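Local coordinates for halorhodopsin (PDB 2JAF), which is a light-driven chloride pump of the microbial rhodopsin family, carrying chloride across the membrane with retinal as its chromophore, at residues M88-A96 / A152-R161. The protein carries 2 engineered substitutions. Sequence-based numbering, arbitrary orientation.
With BOG (octyl beta-D-glucopyranoside), chain F.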
ATOM      1  N   MET A  88      -5.748  17.079 -16.876  1.00 28.18           N
ATOM      2  CA  MET A  88      -4.984  17.978 -17.729  1.00 29.17           C
ATOM      3  C   MET A  88      -3.863  18.568 -16.888  1.00 27.62           C
ATOM      4  O   MET A  88      -4.100  19.076 -15.791  1.00 27.92           O
ATOM      5  CB  MET A  88      -5.881  19.092 -18.278  1.00 31.77           C
ATOM      6  CG  MET A  88      -6.978  18.611 -19.219  1.00 35.11           C
ATOM      7  SD  MET A  88      -6.369  17.692 -20.653  1.00 39.76           S
ATOM      8  CE  MET A  88      -5.329  18.896 -21.440  1.00 42.18           C
ATOM      9  N   ILE A  89      -2.639  18.479 -17.397  1.00 24.78           N
ATOM     10  CA  ILE A  89      -1.471  18.988 -16.684  1.00 24.45           C
ATOM     11  C   ILE A  89      -0.761  20.036 -17.531  1.00 23.07           C
ATOM     12  O   ILE A  89      -0.556  19.839 -18.724  1.00 20.89           O
ATOM     13  CB  ILE A  89      -0.456  17.855 -16.380  1.00 25.13           C
ATOM     14  CG1 ILE A  89      -1.159  16.650 -15.731  1.00 27.36           C
ATOM     15  CG2 ILE A  89       0.636  18.383 -15.460  1.00 27.18           C
ATOM     16  CD1 ILE A  89      -1.764  16.931 -14.379  1.00 30.86           C
ATOM     17  N   GLU A  90      -0.387  21.154 -16.915  1.00 22.93           N
ATOM     18  CA  GLU A  90       0.303  22.204 -17.645  1.00 24.98           C
ATOM     19  C   GLU A  90       1.799  21.929 -17.667  1.00 22.61           C
ATOM     20  O   GLU A  90       2.422  21.802 -16.619  1.00 22.45           O
ATOM     21  CB  GLU A  90       0.046  23.561 -16.995  1.00 27.64           C
ATOM     22  CG  GLU A  90       0.629  24.718 -17.781  1.00 33.10           C
ATOM     23  CD  GLU A  90       0.242  26.060 -17.197  1.00 37.46           C
ATOM     24  OE1 GLU A  90      -0.972  26.326 -17.074  1.00 39.98           O
ATOM     25  OE2 GLU A  90       1.153  26.846 -16.863  1.00 41.34           O
ATOM     26  N   MET A  91       2.379  21.847 -18.860  1.00 21.88           N
ATOM     27  CA  MET A  91       3.810  21.581 -18.977  1.00 21.09           C
ATOM     28  C   MET A  91       4.628  22.821 -18.635  1.00 21.30           C
ATOM     29  O   MET A  91       4.275  23.939 -19.016  1.00 20.05           O
ATOM     30  CB  MET A  91       4.142  21.085 -20.388  1.00 23.27           C
ATOM     31  CG  MET A  91       3.489  19.754 -20.727  1.00 23.66           C
ATOM     32  SD  MET A  91       4.027  18.408 -19.624  1.00 24.95           S
ATOM     33  CE  MET A  91       2.779  18.461 -18.336  1.00 26.58           C
ATOM     34  N   PRO A  92       5.736  22.637 -17.902  1.00 21.20           N
ATOM     35  CA  PRO A  92       6.646  23.706 -17.466  1.00 22.04           C
ATOM     36  C   PRO A  92       7.582  24.225 -18.547  1.00 22.40           C
ATOM     37  O   PRO A  92       7.766  23.584 -19.579  1.00 23.51           O
ATOM     38  CB  PRO A  92       7.420  23.046 -16.331  1.00 21.95           C
ATOM     39  CG  PRO A  92       7.568  21.646 -16.838  1.00 22.08           C
ATOM     40  CD  PRO A  92       6.172  21.334 -17.363  1.00 22.28           C
ATOM     41  N   ALA A  93       8.174  25.391 -18.294  1.00 23.97           N
ATOM     42  CA  ALA A  93       9.114  26.004 -19.227  1.00 25.62           C
ATOM     43  C   ALA A  93      10.200  24.999 -19.602  1.00 26.90           C
ATOM     44  O   ALA A  93      10.681  24.240 -18.753  1.00 25.65           O
ATOM     45  CB  ALA A  93       9.744  27.239 -18.592  1.00 25.80           C
ATOM     46  N   GLY A  94      10.588  25.002 -20.872  1.00 26.44           N
ATOM     47  CA  GLY A  94      11.614  24.080 -21.325  1.00 28.41           C
ATOM     48  C   GLY A  94      11.038  22.881 -22.050  1.00 27.23           C
ATOM     49  O   GLY A  94      11.682  22.313 -22.928  1.00 27.11           O
ATOM     50  N   HIS A  95       9.821  22.490 -21.678  1.00 27.06           N
ATOM     51  CA  HIS A  95       9.147  21.358 -22.304  1.00 26.13           C
ATOM     52  C   HIS A  95       8.711  21.770 -23.705  1.00 28.19           C
ATOM     53  O   HIS A  95       8.425  22.943 -23.949  1.00 27.55           O
ATOM     54  CB  HIS A  95       7.926  20.947 -21.467  1.00 26.20           C
ATOM     55  CG  HIS A  95       7.245  19.702 -21.949  1.00 25.87           C
ATOM     56  ND1 HIS A  95       6.459  19.671 -23.082  1.00 26.64           N
ATOM     57  CD2 HIS A  95       7.226  18.445 -21.443  1.00 25.54           C
ATOM     58  CE1 HIS A  95       5.985  18.450 -23.252  1.00 27.25           C
ATOM     59  NE2 HIS A  95       6.435  17.685 -22.271  1.00 26.71           N
ATOM     60  N   ALA A  96       8.670  20.810 -24.624  1.00 28.21           N
ATOM     61  CA  ALA A  96       8.275  21.093 -25.999  1.00 29.51           C
ATOM     62  C   ALA A  96       6.905  21.758 -26.073  1.00 29.49           C
ATOM     63  O   ALA A  96       6.633  22.529 -26.993  1.00 30.06           O
ATOM     64  CB  ALA A  96       8.273  19.803 -26.822  1.00 30.99           C
ATOM     65  N   ALA A 152       5.009  12.573 -13.743  1.00 20.61           N
ATOM     66  CA  ALA A 152       3.902  13.056 -14.562  1.00 20.92           C
ATOM     67  C   ALA A 152       3.133  14.216 -13.924  1.00 21.17           C
ATOM     68  O   ALA A 152       2.688  15.130 -14.616  1.00 22.00           O
ATOM     69  CB  ALA A 152       2.941  11.906 -14.865  1.00 23.72           C
ATOM     70  N   MET A 153       2.979  14.182 -12.605  1.00 22.39           N
ATOM     71  CA  MET A 153       2.223  15.221 -11.898  1.00 20.86           C
ATOM     72  C   MET A 153       2.988  16.501 -11.569  1.00 22.86           C
ATOM     73  O   MET A 153       2.376  17.521 -11.247  1.00 20.17           O
ATOM     74  CB  MET A 153       1.646  14.651 -10.600  1.00 24.54           C
ATOM     75  CG  MET A 153       0.658  13.512 -10.799  1.00 25.55           C
ATOM     76  SD  MET A 153      -0.814  13.989 -11.730  1.00 30.36           S
ATOM     77  CE  MET A 153      -0.336  13.474 -13.421  1.00 27.78           C
ATOM     78  N   THR A 154       4.317  16.454 -11.637  1.00 22.27           N
ATOM     79  CA  THR A 154       5.137  17.621 -11.317  1.00 21.20           C
ATOM     80  C   THR A 154       5.040  18.703 -12.394  1.00 22.18           C
ATOM     81  O   THR A 154       5.253  18.436 -13.571  1.00 22.43           O
ATOM     82  CB  THR A 154       6.597  17.190 -11.113  1.00 22.45           C
ATOM     83  OG1 THR A 154       6.670  16.357  -9.949  1.00 21.43           O
ATOM     84  CG2 THR A 154       7.513  18.409 -10.933  1.00 21.60           C
ATOM     85  N   THR A 155       4.725  19.929 -11.982  1.00 21.41           N
ATOM     86  CA  THR A 155       4.562  21.022 -12.936  1.00 23.88           C
ATOM     87  C   THR A 155       5.426  22.254 -12.705  1.00 24.02           C
ATOM     88  O   THR A 155       5.484  23.134 -13.571  1.00 22.90           O
ATOM     89  CB  THR A 155       3.106  21.513 -12.952  1.00 27.27           C
ATOM     90  OG1 THR A 155       2.758  21.989 -11.644  1.00 29.49           O
ATOM     91  CG2 THR A 155       2.161  20.389 -13.348  1.00 26.56           C
ATOM     92  N   SER A 156       6.101  22.331 -11.562  1.00 22.31           N
ATOM     93  CA  SER A 156       6.893  23.524 -11.265  1.00 22.58           C
ATOM     94  C   SER A 156       8.128  23.722 -12.132  1.00 23.50           C
ATOM     95  O   SER A 156       8.437  24.850 -12.526  1.00 22.81           O
ATOM     96  CB  SER A 156       7.282  23.558  -9.778  1.00 24.44           C
ATOM     97  OG  SER A 156       8.185  22.516  -9.446  1.00 26.05           O
ATOM     98  N   ALA A 157       8.834  22.636 -12.438  1.00 23.49           N
ATOM     99  CA  ALA A 157      10.027  22.730 -13.260  1.00 21.95           C
ATOM    100  C   ALA A 157      10.320  21.432 -14.003  1.00 22.55           C
ATOM    101  O   ALA A 157      10.095  20.343 -13.479  1.00 22.02           O
ATOM    102  CB  ALA A 157      11.234  23.123 -12.391  1.00 25.34           C
ATOM    103  N   LEU A 158      10.821  21.561 -15.227  1.00 20.95           N
ATOM    104  CA  LEU A 158      11.161  20.414 -16.059  1.00 22.27           C
ATOM    105  C   LEU A 158      12.191  19.534 -15.345  1.00 23.56           C
ATOM    106  O   LEU A 158      12.124  18.306 -15.400  1.00 22.55           O
ATOM    107  CB  LEU A 158      11.719  20.899 -17.407  1.00 22.80           C
ATOM    108  CG  LEU A 158      11.894  19.869 -18.530  1.00 23.92           C
ATOM    109  CD1 LEU A 158      10.552  19.200 -18.835  1.00 22.31           C
ATOM    110  CD2 LEU A 158      12.435  20.560 -19.782  1.00 24.44           C
ATOM    111  N   LEU A 159      13.134  20.174 -14.664  1.00 24.14           N
ATOM    112  CA  LEU A 159      14.173  19.464 -13.926  1.00 22.98           C
ATOM    113  C   LEU A 159      13.624  18.382 -12.985  1.00 22.27           C
ATOM    114  O   LEU A 159      14.116  17.251 -12.959  1.00 21.29           O
ATOM    115  CB  LEU A 159      14.992  20.459 -13.102  1.00 24.58           C
ATOM    116  CG  LEU A 159      15.880  19.845 -12.015  1.00 27.86           C
ATOM    117  CD1 LEU A 159      16.956  18.992 -12.667  1.00 29.04           C
ATOM    118  CD2 LEU A 159      16.502  20.947 -11.161  1.00 30.98           C
ATOM    119  N   PHE A 160      12.611  18.733 -12.204  1.00 20.64           N
ATOM    120  CA  PHE A 160      12.040  17.783 -11.261  1.00 21.21           C
ATOM    121  C   PHE A 160      11.271  16.647 -11.928  1.00 20.18           C
ATOM    122  O   PHE A 160      11.253  15.526 -11.413  1.00 22.07           O
ATOM    123  CB  PHE A 160      11.162  18.519 -10.248  1.00 19.30           C
ATOM    124  CG  PHE A 160      11.929  19.493  -9.397  1.00 21.95           C
ATOM    125  CD1 PHE A 160      12.951  19.048  -8.567  1.00 21.41           C
ATOM    126  CD2 PHE A 160      11.639  20.855  -9.434  1.00 23.12           C
ATOM    127  CE1 PHE A 160      13.681  19.947  -7.782  1.00 25.42           C
ATOM    128  CE2 PHE A 160      12.362  21.766  -8.653  1.00 22.72           C
ATOM    129  CZ  PHE A 160      13.381  21.315  -7.829  1.00 21.30           C
ATOM    130  N   ARG A 161      10.644  16.921 -13.070  1.00 20.36           N
ATOM    131  CA  ARG A 161       9.923  15.871 -13.789  1.00 20.66           C
ATOM    132  C   ARG A 161      10.930  14.783 -14.171  1.00 20.19           C
ATOM    133  O   ARG A 161      10.691  13.595 -13.953  1.00 20.19           O
ATOM    134  CB  ARG A 161       9.265  16.423 -15.060  1.00 21.48           C
ATOM    135  CG  ARG A 161       8.095  17.367 -14.819  1.00 21.11           C
ATOM    136  CD  ARG A 161       7.504  17.869 -16.136  1.00 18.44           C
ATOM    137  NE  ARG A 161       6.892  16.811 -16.949  1.00 20.30           N
ATOM    138  CZ  ARG A 161       5.668  16.324 -16.757  1.00 19.30           C
ATOM    139  NH1 ARG A 161       4.909  16.795 -15.776  1.00 21.50           N
ATOM    140  NH2 ARG A 161       5.192  15.369 -17.551  1.00 20.35           N
TER
HETATM  141  C1  BOG F 801      13.720  17.805 -22.446  1.00 55.99           C
HETATM  142  O1  BOG F 801      14.212  17.617 -21.116  1.00 56.88           O
HETATM  143  C2  BOG F 801      12.169  18.018 -22.425  1.00 55.92           C
HETATM  144  O2  BOG F 801      11.530  16.890 -21.818  1.00 52.00           O
HETATM  145  C3  BOG F 801      11.661  18.231 -23.886  1.00 55.97           C
HETATM  146  O3  BOG F 801      10.249  18.424 -23.900  1.00 54.75           O
HETATM  147  C4  BOG F 801      12.379  19.465 -24.486  1.00 57.30           C
HETATM  148  O4  BOG F 801      11.939  19.705 -25.827  1.00 58.64           O
HETATM  149  C5  BOG F 801      13.928  19.241 -24.468  1.00 57.60           C
HETATM  150  O5  BOG F 801      14.367  18.983 -23.090  1.00 57.23           O
HETATM  151  C6  BOG F 801      14.664  20.467 -25.038  1.00 59.11           C
HETATM  152  O6  BOG F 801      14.687  21.560 -24.113  1.00 60.26           O
HETATM  153  C1' BOG F 801      15.624  17.411 -21.080  1.00 55.32           C
HETATM  154  C2' BOG F 801      16.001  16.705 -19.804  1.00 54.97           C
HETATM  155  C3' BOG F 801      16.313  15.268 -20.121  1.00 54.39           C
HETATM  156  C4' BOG F 801      16.711  14.475 -18.894  1.00 54.57           C
HETATM  157  C5' BOG F 801      17.014  13.029 -19.263  1.00 54.83           C
HETATM  158  C6' BOG F 801      17.060  12.156 -18.022  1.00 54.77           C
HETATM  159  C7' BOG F 801      17.355  10.720 -18.353  1.00 54.59           C
HETATM  160  C8' BOG F 801      17.391   9.894 -17.088  1.00 54.34           C
HETATM  161  O   HOH W   1       3.666  23.937 -15.415  1.00 37.53           O
HETATM  162  O   HOH W   2      11.128  24.298 -16.158  1.00 24.17           O
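Pro92 packs its ring against the turn that leads into helix 158-180. Its CB lies 3.4 Å from Thr155 O, and its CG touches both Leu158 N and Arg161 CD. Beside it, Met91 bends at chi2 and chi3, which brings SD over the centre of one face of the Arg161 guanidinium, 3.8 Å above its plane. Ile89 CD1 meets Met153 CE, and the CG2 methyls of Ile89 and Thr155 are tight at 3.3 Å. With CG anti to the backbone N (chi1 -169°), Leu158 turns CD2 onto Gly94 C, 3.5 Å away in the type II turn Pro92-His95. One water donates to Glu90 O and Thr155 O; another joins Ala93 O to Leu158 N. In this seven-helix rhodopsin fold, the contact joins the loop after strand 87-90 to the link between helices 131-153 and 158-180. Arg161 NH1 hydrogen-bonds to Ala152 O, near the end of helix 131-153, from above the carbonyl plane. Thr154 O, 2.8 Å from Arg161 NH1, lies in the guanidinium plane. Arg161 NH2 bonds to Glu219 O. Met91 CG also covers one face of the His95 ring, and BOG O3 lies over the opposite face. Ala96 N donates to BOG O3 at 3.0 Å, while His95 ND1 pairs with Leu97 N.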